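Local coordinates for protein SusD homolog (PDB 4F53) that probably binds mucin O-glycans as a SusD-family outer membrane lipoprotein, delivering them for uptake by a partner transporter, at residues A[38-43]-A[124-129]; A[44-49]-A[85-90]; A[118-123]-A[156-161]. All blocks are in the same frame, centred on the assembly; numbering follows the deposited sequence.

Overall arrangement
From the N terminus, the chain leaves helix 25-37 through the loop 38-43, and contact 1 joins that loop to the far side of an 80-residue excursion, on helix 110-131. Contact 2 closes inside this excursion, bringing the start of helix 44-58 against helix 82-106, and is therefore nested within contact 1. Contact 3 begins six residues earlier on helix 110-131, at 118-123, and closes a 32-residue loop onto helix 152-173, so its segments alternate with those of contact 1 and the two cross. Contact 1 touches both others, while contacts 2 and 3 stay about 7 Å apart at their nearest atoms. Helix 110-131 is the shared element of contacts 1 and 3.

Contact 1: A[38-43]-A[124-129]; sequences LMMPEQ and MLRVTD
Arg-126 NH1 donates a hydrogen bond of 3.1 Å to the backbone oxygen Met-39 O, nearly straight at 158°. The carbonyl oxygen sits at the edge of the guanidinium, close to its plane, whereas the donor stands 36° out of the Met-39 carbonyl plane and so does not approach along a lone pair. The contact illustrates how a single long side chain can join a helix to an irregular loop. Arg-126 points from helix 110-131 toward 38-43, and its straight run up to CD, with CG anti to the carbonyl carbon, already brings Arg-126 CD 3.5 Å from Met-39 O. A bend at chi3 (53°) then turns the guanidinium so that NH1 reaches the same oxygen, which thus meets the aliphatic part of the chain as well as its charged end.

Two further loop residues approach the same nitrogen. Met-40, a selenomethionine in this crystal, is curled at chi2 and chi3 and crosses the arginine at about a right angle, placing its SE 3.6 Å from Arg-126 NH1, again near the guanidinium edge. Pro-41 arrives from the opposite direction to the arginine, its CD 3.9 Å from Arg-126 NH1 and oblique to the flat group. The other terminal nitrogen, NH2, forms a salt bridge with Asp-51 on helix 44-58, which also packs against Met-40 and Pro-41, while Phe-92 of helix 82-106 touches the arginine from another helix.

The buried cation is met by a neutral backbone oxygen at NH1 and by the Asp-51 carboxylate at NH2. Asp-51 would probably balance most of its charge, and these contacts together are likely to fix the rotation of the guanidinium and hold the loop between helices 25-37 and 44-58 to helix 110-131.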
loop_
_atom_site.group_PDB
_atom_site.type_symbol
_atom_site.label_atom_id
_atom_site.label_comp_id
_atom_site.label_asym_id
_atom_site.label_seq_id
_atom_site.Cartn_x
_atom_site.Cartn_y
_atom_site.Cartn_z
ATOM N N LEU A 38 -11.574 5.338 -6.044
ATOM C CA LEU A 38 -11.126 5.568 -4.664
ATOM C C LEU A 38 -10.318 4.413 -4.056
ATOM O O LEU A 38 -9.729 4.602 -2.977
ATOM C CB LEU A 38 -12.308 5.977 -3.750
ATOM C CG LEU A 38 -12.864 7.375 -4.109
ATOM C CD1 LEU A 38 -14.273 7.579 -3.561
ATOM C CD2 LEU A 38 -11.883 8.508 -3.712
HETATM N N MSE A 39 -10.201 3.262 -4.759
HETATM C CA MSE A 39 -9.340 2.167 -4.261
HETATM C C MSE A 39 -7.857 2.583 -4.264
HETATM O O MSE A 39 -7.068 2.124 -3.441
HETATM C CB MSE A 39 -9.517 0.899 -5.124
HETATM C CG MSE A 39 -10.963 0.373 -5.102
HETATM SE SE MSE A 39 -11.044 -1.464 -5.738
HETATM C CE MSE A 39 -10.859 -1.139 -7.552
HETATM N N MSE A 40 -7.489 3.430 -5.235
HETATM C CA MSE A 40 -6.133 3.953 -5.476
HETATM C C MSE A 40 -6.358 5.309 -6.160
HETATM O O MSE A 40 -6.312 5.400 -7.394
HETATM C CB MSE A 40 -5.358 2.943 -6.348
HETATM C CG MSE A 40 -3.854 3.152 -6.310
HETATM SE SE MSE A 40 -3.079 2.755 -4.551
HETATM C CE MSE A 40 -3.544 0.857 -4.513
ATOM N N PRO A 41 -6.753 6.341 -5.367
ATOM C CA PRO A 41 -7.257 7.594 -5.967
ATOM C C PRO A 41 -6.327 8.321 -6.923
ATOM O O PRO A 41 -5.134 8.430 -6.705
ATOM C CB PRO A 41 -7.599 8.474 -4.767
ATOM C CG PRO A 41 -7.021 7.771 -3.568
ATOM C CD PRO A 41 -6.945 6.334 -3.895
ATOM N N GLU A 42 -6.925 8.801 -8.012
ATOM C CA GLU A 42 -6.282 9.539 -9.082
ATOM C C GLU A 42 -6.136 11.036 -8.754
ATOM O O GLU A 42 -5.109 11.617 -9.133
ATOM C CB GLU A 42 -7.076 9.368 -10.373
ATOM C CG GLU A 42 -6.419 10.040 -11.558
ATOM C CD GLU A 42 -7.170 9.974 -12.868
ATOM O OE1 GLU A 42 -7.832 8.945 -13.129
ATOM O OE2 GLU A 42 -7.067 10.942 -13.649
ATOM N N GLN A 43 -7.160 11.649 -8.090
ATOM C CA GLN A 43 -7.158 13.066 -7.731
ATOM C C GLN A 43 -5.824 13.383 -7.051
ATOM O O GLN A 43 -5.527 12.828 -5.980
ATOM C CB GLN A 43 -8.373 13.406 -6.846
ATOM C CG GLN A 43 -8.698 14.910 -6.762
ATOM C CD GLN A 43 -9.767 15.221 -5.726
ATOM O OE1 GLN A 43 -10.380 14.331 -5.150
ATOM N NE2 GLN A 43 -10.008 16.498 -5.446
HETATM N N MSE A 124 -12.353 0.981 2.406
HETATM C CA MSE A 124 -12.430 1.008 3.862
HETATM C C MSE A 124 -11.401 0.056 4.491
HETATM O O MSE A 124 -11.038 0.256 5.648
HETATM C CB MSE A 124 -13.871 0.776 4.347
HETATM C CG MSE A 124 -14.801 1.902 3.884
HETATM SE SE MSE A 124 -14.211 3.670 4.521
HETATM C CE MSE A 124 -14.837 4.851 3.033
ATOM N N LEU A 125 -10.868 -0.901 3.713
ATOM C CA LEU A 125 -9.739 -1.750 4.142
ATOM C C LEU A 125 -8.510 -0.851 4.354
ATOM O O LEU A 125 -7.844 -1.013 5.352
ATOM C CB LEU A 125 -9.424 -2.880 3.136
ATOM C CG LEU A 125 -8.300 -3.882 3.505
ATOM C CD1 LEU A 125 -8.646 -4.673 4.791
ATOM C CD2 LEU A 125 -8.045 -4.851 2.358
ATOM N N ARG A 126 -8.245 0.118 3.448
ATOM C CA ARG A 126 -7.139 1.093 3.598
ATOM C C ARG A 126 -7.311 1.899 4.887
ATOM O O ARG A 126 -6.348 2.099 5.619
ATOM C CB ARG A 126 -7.067 2.110 2.436
ATOM C CG ARG A 126 -6.989 1.563 1.037
ATOM C CD ARG A 126 -7.033 2.718 0.051
ATOM N NE ARG A 126 -6.009 3.709 0.389
ATOM C CZ ARG A 126 -5.056 4.139 -0.423
ATOM N NH1 ARG A 126 -5.008 3.720 -1.680
ATOM N NH2 ARG A 126 -4.160 5.013 0.007
ATOM N N VAL A 127 -8.548 2.376 5.133
ATOM C CA VAL A 127 -8.918 3.210 6.282
ATOM C C VAL A 127 -8.774 2.425 7.608
ATOM O O VAL A 127 -8.126 2.943 8.523
ATOM C CB VAL A 127 -10.322 3.864 6.130
ATOM C CG1 VAL A 127 -10.597 4.829 7.286
ATOM C CG2 VAL A 127 -10.448 4.584 4.775
ATOM N N THR A 128 -9.329 1.196 7.713
ATOM C CA THR A 128 -9.157 0.446 8.957
ATOM C C THR A 128 -7.672 0.053 9.138
ATOM O O THR A 128 -7.163 0.086 10.261
ATOM C CB THR A 128 -10.128 -0.739 9.123
ATOM O OG1 THR A 128 -9.913 -1.237 10.434
ATOM C CG2 THR A 128 -9.900 -1.889 8.111
ATOM N N ASP A 129 -6.962 -0.229 8.055
ATOM C CA ASP A 129 -5.525 -0.540 8.149
ATOM C C ASP A 129 -4.702 0.694 8.531
ATOM O O ASP A 129 -3.573 0.535 8.984
ATOM C CB ASP A 129 -4.996 -1.166 6.852
ATOM C CG ASP A 129 -5.493 -2.595 6.638
ATOM O OD1 ASP A 129 -6.126 -3.154 7.560
ATOM O OD2 ASP A 129 -5.243 -3.151 5.553
#

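Contact 2: A[44-49]-A[85-90]; sequences ENFSQY and KKIPFN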
loop_
_atom_site.group_PDB
_atom_site.type_symbol
_atom_site.label_atom_id
_atom_site.label_comp_id
_atom_site.label_asym_id
_atom_site.label_seq_id
_atom_site.Cartn_x
_atom_site.Cartn_y
_atom_site.Cartn_z
ATOM N N GLU A 44 -4.998 14.204 -7.730
ATOM C CA GLU A 44 -3.638 14.563 -7.332
ATOM C C GLU A 44 -3.545 15.178 -5.941
ATOM O O GLU A 44 -2.594 14.855 -5.249
ATOM C CB GLU A 44 -2.943 15.463 -8.378
ATOM C CG GLU A 44 -3.628 16.799 -8.620
ATOM C CD GLU A 44 -2.966 17.711 -9.633
ATOM O OE1 GLU A 44 -2.584 17.224 -10.722
ATOM O OE2 GLU A 44 -2.880 18.927 -9.361
ATOM N N ASN A 45 -4.517 16.007 -5.523
ATOM C CA ASN A 45 -4.484 16.651 -4.211
ATOM C C ASN A 45 -5.036 15.727 -3.111
ATOM O O ASN A 45 -5.112 16.139 -1.954
ATOM C CB ASN A 45 -5.220 18.013 -4.225
ATOM C CG ASN A 45 -6.623 17.994 -4.783
ATOM O OD1 ASN A 45 -6.858 17.620 -5.939
ATOM N ND2 ASN A 45 -7.572 18.497 -4.011
ATOM N N PHE A 46 -5.421 14.491 -3.448
ATOM C CA PHE A 46 -5.894 13.537 -2.457
ATOM C C PHE A 46 -4.847 12.443 -2.382
ATOM O O PHE A 46 -4.341 12.140 -1.303
ATOM C CB PHE A 46 -7.295 12.989 -2.779
ATOM C CG PHE A 46 -7.825 11.969 -1.785
ATOM C CD1 PHE A 46 -7.708 12.181 -0.407
ATOM C CD2 PHE A 46 -8.508 10.839 -2.221
ATOM C CE1 PHE A 46 -8.203 11.249 0.504
ATOM C CE2 PHE A 46 -9.020 9.924 -1.308
ATOM C CZ PHE A 46 -8.859 10.137 0.047
ATOM N N SER A 47 -4.459 11.930 -3.560
ATOM C CA SER A 47 -3.409 10.929 -3.786
ATOM C C SER A 47 -2.102 11.357 -3.118
ATOM O O SER A 47 -1.436 10.525 -2.502
ATOM C CB SER A 47 -3.177 10.741 -5.293
ATOM O OG SER A 47 -2.206 9.736 -5.517
ATOM N N GLN A 48 -1.725 12.641 -3.262
ATOM C CA GLN A 48 -0.481 13.182 -2.700
ATOM C C GLN A 48 -0.391 12.927 -1.208
ATOM O O GLN A 48 0.669 12.547 -0.733
ATOM C CB GLN A 48 -0.322 14.683 -2.974
ATOM C CG GLN A 48 1.113 15.101 -2.724
ATOM C CD GLN A 48 1.444 16.509 -3.063
ATOM O OE1 GLN A 48 0.598 17.401 -3.100
ATOM N NE2 GLN A 48 2.719 16.721 -3.279
ATOM N N TYR A 49 -1.496 13.089 -0.478
ATOM C CA TYR A 49 -1.484 12.833 0.944
ATOM C C TYR A 49 -1.493 11.353 1.261
ATOM O O TYR A 49 -0.589 10.876 1.933
ATOM C CB TYR A 49 -2.663 13.514 1.647
ATOM C CG TYR A 49 -2.618 15.015 1.511
ATOM C CD1 TYR A 49 -1.863 15.792 2.390
ATOM C CD2 TYR A 49 -3.300 15.661 0.486
ATOM C CE1 TYR A 49 -1.784 17.181 2.246
ATOM C CE2 TYR A 49 -3.226 17.047 0.329
ATOM C CZ TYR A 49 -2.483 17.803 1.226
ATOM O OH TYR A 49 -2.405 19.165 1.077
ATOM N N LYS A 85 -3.564 15.514 9.022
ATOM C CA LYS A 85 -4.081 14.403 9.817
ATOM C C LYS A 85 -5.577 14.143 9.536
ATOM O O LYS A 85 -6.062 13.044 9.792
ATOM C CB LYS A 85 -3.837 14.655 11.306
ATOM C CG LYS A 85 -2.365 14.500 11.654
ATOM C CD LYS A 85 -2.108 14.426 13.135
ATOM C CE LYS A 85 -1.837 15.765 13.743
ATOM N NZ LYS A 85 -1.553 15.632 15.188
ATOM N N LYS A 86 -6.281 15.125 8.954
ATOM C CA LYS A 86 -7.705 14.992 8.643
ATOM C C LYS A 86 -7.951 14.224 7.319
ATOM O O LYS A 86 -8.883 13.423 7.233
ATOM C CB LYS A 86 -8.333 16.396 8.586
ATOM C CG LYS A 86 -9.840 16.431 8.590
ATOM C CD LYS A 86 -10.349 17.853 8.790
ATOM C CE LYS A 86 -11.862 17.970 8.780
ATOM N NZ LYS A 86 -12.430 17.912 7.403
ATOM N N ILE A 87 -7.120 14.474 6.306
ATOM C CA ILE A 87 -7.275 13.957 4.955
ATOM C C ILE A 87 -7.346 12.407 4.866
ATOM O O ILE A 87 -8.296 11.964 4.212
ATOM C CB ILE A 87 -6.203 14.577 4.001
ATOM C CG1 ILE A 87 -6.394 16.106 3.970
ATOM C CG2 ILE A 87 -6.294 13.991 2.552
ATOM C CD1 ILE A 87 -5.201 16.884 3.520
ATOM N N PRO A 88 -6.456 11.548 5.490
ATOM C CA PRO A 88 -6.594 10.093 5.290
ATOM C C PRO A 88 -7.787 9.444 5.992
ATOM O O PRO A 88 -7.970 8.218 5.869
ATOM C CB PRO A 88 -5.280 9.531 5.851
ATOM C CG PRO A 88 -4.362 10.702 5.978
ATOM C CD PRO A 88 -5.253 11.841 6.292
ATOM N N PHE A 89 -8.586 10.234 6.742
ATOM C CA PHE A 89 -9.754 9.716 7.438
ATOM C C PHE A 89 -11.016 10.283 6.791
ATOM O O PHE A 89 -11.665 9.580 6.016
ATOM C CB PHE A 89 -9.690 10.033 8.949
ATOM C CG PHE A 89 -10.665 9.272 9.829
ATOM C CD1 PHE A 89 -10.769 7.883 9.749
ATOM C CD2 PHE A 89 -11.441 9.934 10.769
ATOM C CE1 PHE A 89 -11.662 7.182 10.570
ATOM C CE2 PHE A 89 -12.319 9.230 11.599
ATOM C CZ PHE A 89 -12.425 7.859 11.496
ATOM N N ASN A 90 -11.296 11.569 7.040
ATOM C CA ASN A 90 -12.471 12.317 6.595
ATOM C C ASN A 90 -12.675 12.334 5.095
ATOM O O ASN A 90 -13.813 12.188 4.666
ATOM C CB ASN A 90 -12.433 13.773 7.102
ATOM C CG ASN A 90 -12.658 13.900 8.592
ATOM O OD1 ASN A 90 -11.800 13.553 9.408
ATOM N ND2 ASN A 90 -13.821 14.404 8.982
#
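Ile-87 meets Tyr-49 with its delta methyl and Phe-46 with its gamma methyl, a clear case of one branched side chain serving two aromatic rings. Its CG1 branch lies anti to the carbonyl carbon and runs on extended, which carries CD1 out over the tyrosine. Tyr-49 likewise holds CG anti to its carbonyl carbon, and with chi2 at -85° the ring turns a face to Ile-87. There the methyl makes a CH-pi contact, 3.5 Å from Ile-87 CD1 to the centroid of the Tyr-49 ring and only 3° off the ring normal, above the middle of that face. Toward the root of the ring, Ile-87 CG2 rests 3.8 Å from Tyr-49 CB.

The same CG2 also meets Phe-46. The first bond of the Phe-46 side chain does not lead straight to helix 82-106, but with CG anti to the backbone N (chi1 179°) the ring extends across to set CD1 3.7 Å from Ile-87 CG2, ring edge to methyl. Phe-46 CE1 lies 3.8 Å from Ile-87 O at that edge.

Pro-88 lacks an N-H and Phe-89 N shares Lys-86 O with Asn-90 N; helix 82-106 is kinked here. Both rings have aromatic neighbours on this helix, Phe-46 meeting Phe-92 and Tyr-49 meeting Trp-84, each edge-to-face. This is helix-to-helix packing in the largely helical, TPR-like SusD fold, and no hydrogen bond crosses from 44-49, the start of helix 44-58, to 85-90: cohesion rests on dispersion and the weak polarity of a methyl over a pi face, so it depends on shape and rotamers.

Contact 3: A[118-123]-A[156-161]; sequences LYRIVV and YAKMLE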
loop_
_atom_site.group_PDB
_atom_site.type_symbol
_atom_site.label_atom_id
_atom_site.label_comp_id
_atom_site.label_asym_id
_atom_site.label_seq_id
_atom_site.Cartn_x
_atom_site.Cartn_y
_atom_site.Cartn_z
ATOM N N LEU A 118 -17.772 -4.293 -3.166
ATOM C CA LEU A 118 -16.376 -4.713 -3.329
ATOM C C LEU A 118 -15.445 -3.488 -3.212
ATOM O O LEU A 118 -14.439 -3.567 -2.516
ATOM C CB LEU A 118 -16.163 -5.446 -4.667
ATOM C CG LEU A 118 -14.721 -5.931 -4.983
ATOM C CD1 LEU A 118 -14.237 -6.957 -3.975
ATOM C CD2 LEU A 118 -14.638 -6.513 -6.379
ATOM N N TYR A 119 -15.809 -2.348 -3.857
ATOM C CA TYR A 119 -15.035 -1.105 -3.816
ATOM C C TYR A 119 -15.011 -0.565 -2.404
ATOM O O TYR A 119 -13.945 -0.193 -1.932
ATOM C CB TYR A 119 -15.601 -0.053 -4.801
ATOM C CG TYR A 119 -15.670 -0.516 -6.246
ATOM C CD1 TYR A 119 -14.768 -1.462 -6.745
ATOM C CD2 TYR A 119 -16.617 0.011 -7.121
ATOM C CE1 TYR A 119 -14.813 -1.870 -8.078
ATOM C CE2 TYR A 119 -16.685 -0.410 -8.451
ATOM C CZ TYR A 119 -15.770 -1.331 -8.927
ATOM O OH TYR A 119 -15.849 -1.740 -10.232
ATOM N N ARG A 120 -16.166 -0.599 -1.705
ATOM C CA ARG A 120 -16.303 -0.204 -0.297
ATOM C C ARG A 120 -15.344 -0.992 0.602
ATOM O O ARG A 120 -14.659 -0.391 1.417
ATOM C CB ARG A 120 -17.742 -0.424 0.178
ATOM C CG ARG A 120 -18.012 0.231 1.499
ATOM C CD ARG A 120 -19.312 -0.289 2.044
ATOM N NE ARG A 120 -19.581 0.294 3.352
ATOM C CZ ARG A 120 -20.385 -0.245 4.254
ATOM N NH1 ARG A 120 -21.001 -1.392 4.001
ATOM N NH2 ARG A 120 -20.572 0.352 5.420
ATOM N N ILE A 121 -15.288 -2.337 0.435
ATOM C CA ILE A 121 -14.382 -3.196 1.194
ATOM C C ILE A 121 -12.909 -2.764 0.969
ATOM O O ILE A 121 -12.230 -2.491 1.948
ATOM C CB ILE A 121 -14.623 -4.696 0.879
ATOM C CG1 ILE A 121 -16.008 -5.111 1.413
ATOM C CG2 ILE A 121 -13.504 -5.560 1.500
ATOM C CD1 ILE A 121 -16.542 -6.462 0.958
ATOM N N VAL A 122 -12.455 -2.627 -0.293
ATOM C CA VAL A 122 -11.069 -2.244 -0.634
ATOM C C VAL A 122 -10.726 -0.842 -0.068
ATOM O O VAL A 122 -9.645 -0.669 0.502
ATOM C CB VAL A 122 -10.796 -2.305 -2.179
ATOM C CG1 VAL A 122 -9.356 -1.913 -2.521
ATOM C CG2 VAL A 122 -11.124 -3.679 -2.756
ATOM N N VAL A 123 -11.643 0.144 -0.216
ATOM C CA VAL A 123 -11.425 1.525 0.228
ATOM C C VAL A 123 -11.371 1.579 1.751
ATOM O O VAL A 123 -10.433 2.133 2.317
ATOM C CB VAL A 123 -12.489 2.502 -0.344
ATOM C CG1 VAL A 123 -12.352 3.896 0.270
ATOM C CG2 VAL A 123 -12.378 2.579 -1.858
ATOM N N TYR A 156 -13.239 -6.380 9.784
ATOM C CA TYR A 156 -12.708 -7.497 8.999
ATOM C C TYR A 156 -13.740 -8.629 8.863
ATOM O O TYR A 156 -13.916 -9.140 7.764
ATOM C CB TYR A 156 -11.395 -8.027 9.624
ATOM C CG TYR A 156 -10.154 -7.406 9.010
ATOM C CD1 TYR A 156 -9.809 -6.075 9.270
ATOM C CD2 TYR A 156 -9.330 -8.141 8.167
ATOM C CE1 TYR A 156 -8.667 -5.500 8.706
ATOM C CE2 TYR A 156 -8.198 -7.573 7.584
ATOM C CZ TYR A 156 -7.866 -6.253 7.860
ATOM O OH TYR A 156 -6.754 -5.706 7.264
ATOM N N ALA A 157 -14.452 -8.981 9.957
ATOM C CA ALA A 157 -15.453 -10.051 9.934
ATOM C C ALA A 157 -16.618 -9.702 9.001
ATOM O O ALA A 157 -17.017 -10.551 8.204
ATOM C CB ALA A 157 -15.962 -10.346 11.336
ATOM N N LYS A 158 -17.132 -8.455 9.062
ATOM C CA LYS A 158 -18.223 -8.035 8.177
ATOM C C LYS A 158 -17.739 -8.022 6.704
ATOM O O LYS A 158 -18.404 -8.591 5.843
ATOM C CB LYS A 158 -18.798 -6.675 8.590
ATOM C CG LYS A 158 -19.902 -6.214 7.665
ATOM C CD LYS A 158 -20.621 -4.958 8.124
ATOM C CE LYS A 158 -21.191 -4.183 6.949
ATOM N NZ LYS A 158 -22.114 -4.993 6.093
HETATM N N MSE A 159 -16.562 -7.448 6.436
HETATM C CA MSE A 159 -15.973 -7.395 5.099
HETATM C C MSE A 159 -15.801 -8.775 4.499
HETATM O O MSE A 159 -16.173 -8.979 3.342
HETATM C CB MSE A 159 -14.590 -6.701 5.120
HETATM C CG MSE A 159 -14.659 -5.177 5.274
HETATM SE SE MSE A 159 -12.838 -4.472 5.395
HETATM C CE MSE A 159 -13.366 -2.639 5.248
ATOM N N LEU A 160 -15.242 -9.723 5.277
ATOM C CA LEU A 160 -14.969 -11.082 4.792
ATOM C C LEU A 160 -16.272 -11.826 4.499
ATOM O O LEU A 160 -16.371 -12.491 3.465
ATOM C CB LEU A 160 -14.052 -11.875 5.743
ATOM C CG LEU A 160 -12.541 -11.562 5.578
ATOM C CD1 LEU A 160 -11.746 -11.920 6.856
ATOM C CD2 LEU A 160 -11.937 -12.293 4.350
ATOM N N GLU A 161 -17.299 -11.625 5.338
ATOM C CA GLU A 161 -18.611 -12.234 5.162
ATOM C C GLU A 161 -19.312 -11.655 3.913
ATOM O O GLU A 161 -19.912 -12.404 3.142
ATOM C CB GLU A 161 -19.441 -12.005 6.421
ATOM C CG GLU A 161 -20.846 -12.572 6.351
ATOM C CD GLU A 161 -21.591 -12.619 7.671
ATOM O OE1 GLU A 161 -20.936 -12.738 8.732
ATOM O OE2 GLU A 161 -22.840 -12.569 7.640
#
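Ile-121 holds CG1 anti to its carbonyl carbon (chi1 -67°), and Met-159 does the same with CG before running fully extended to its terminal methyl; facing each other, the two chains slide past in opposite directions. The result is a reciprocal fit. Ile-121 CD1 ends 3.5 Å from Met-159 O, while Met-159 CE ends 3.5 Å from Ile-121 O, each tip lying by the other's backbone carbonyl. Between those ends the chains pack alongside, with Ile-121 CG2 3.9 Å from Met-159 CB and 4.1 Å from Met-159 SE, the selenium of the modified residue. Trimming Ile-121 to an alanine would probably open a gap along Met-159 and leave its extended chain freer to turn.

At one margin Arg-120 and Lys-158 cross at about a right angle, and Arg-120 NH1 comes within 4.3 Å of Lys-158 NZ. Their separate carboxylates, Glu-117 for the arginine and Asp-162 for the lysine, probably ease this proximity. A bound acetate, probably from the crystallisation liquor, also lies close to Arg-120.

The segments run antiparallel, as neighbouring helices do in TPR-like folds. Helix 82-106 packs on Arg-120 and Val-123, helix 190-207 reaches Leu-118 and Met-159, and Tyr-136, from the loop joining 110-131 to 152-173, makes a cation-pi contact with Arg-120 and touches Ile-121, Lys-158 and Met-159.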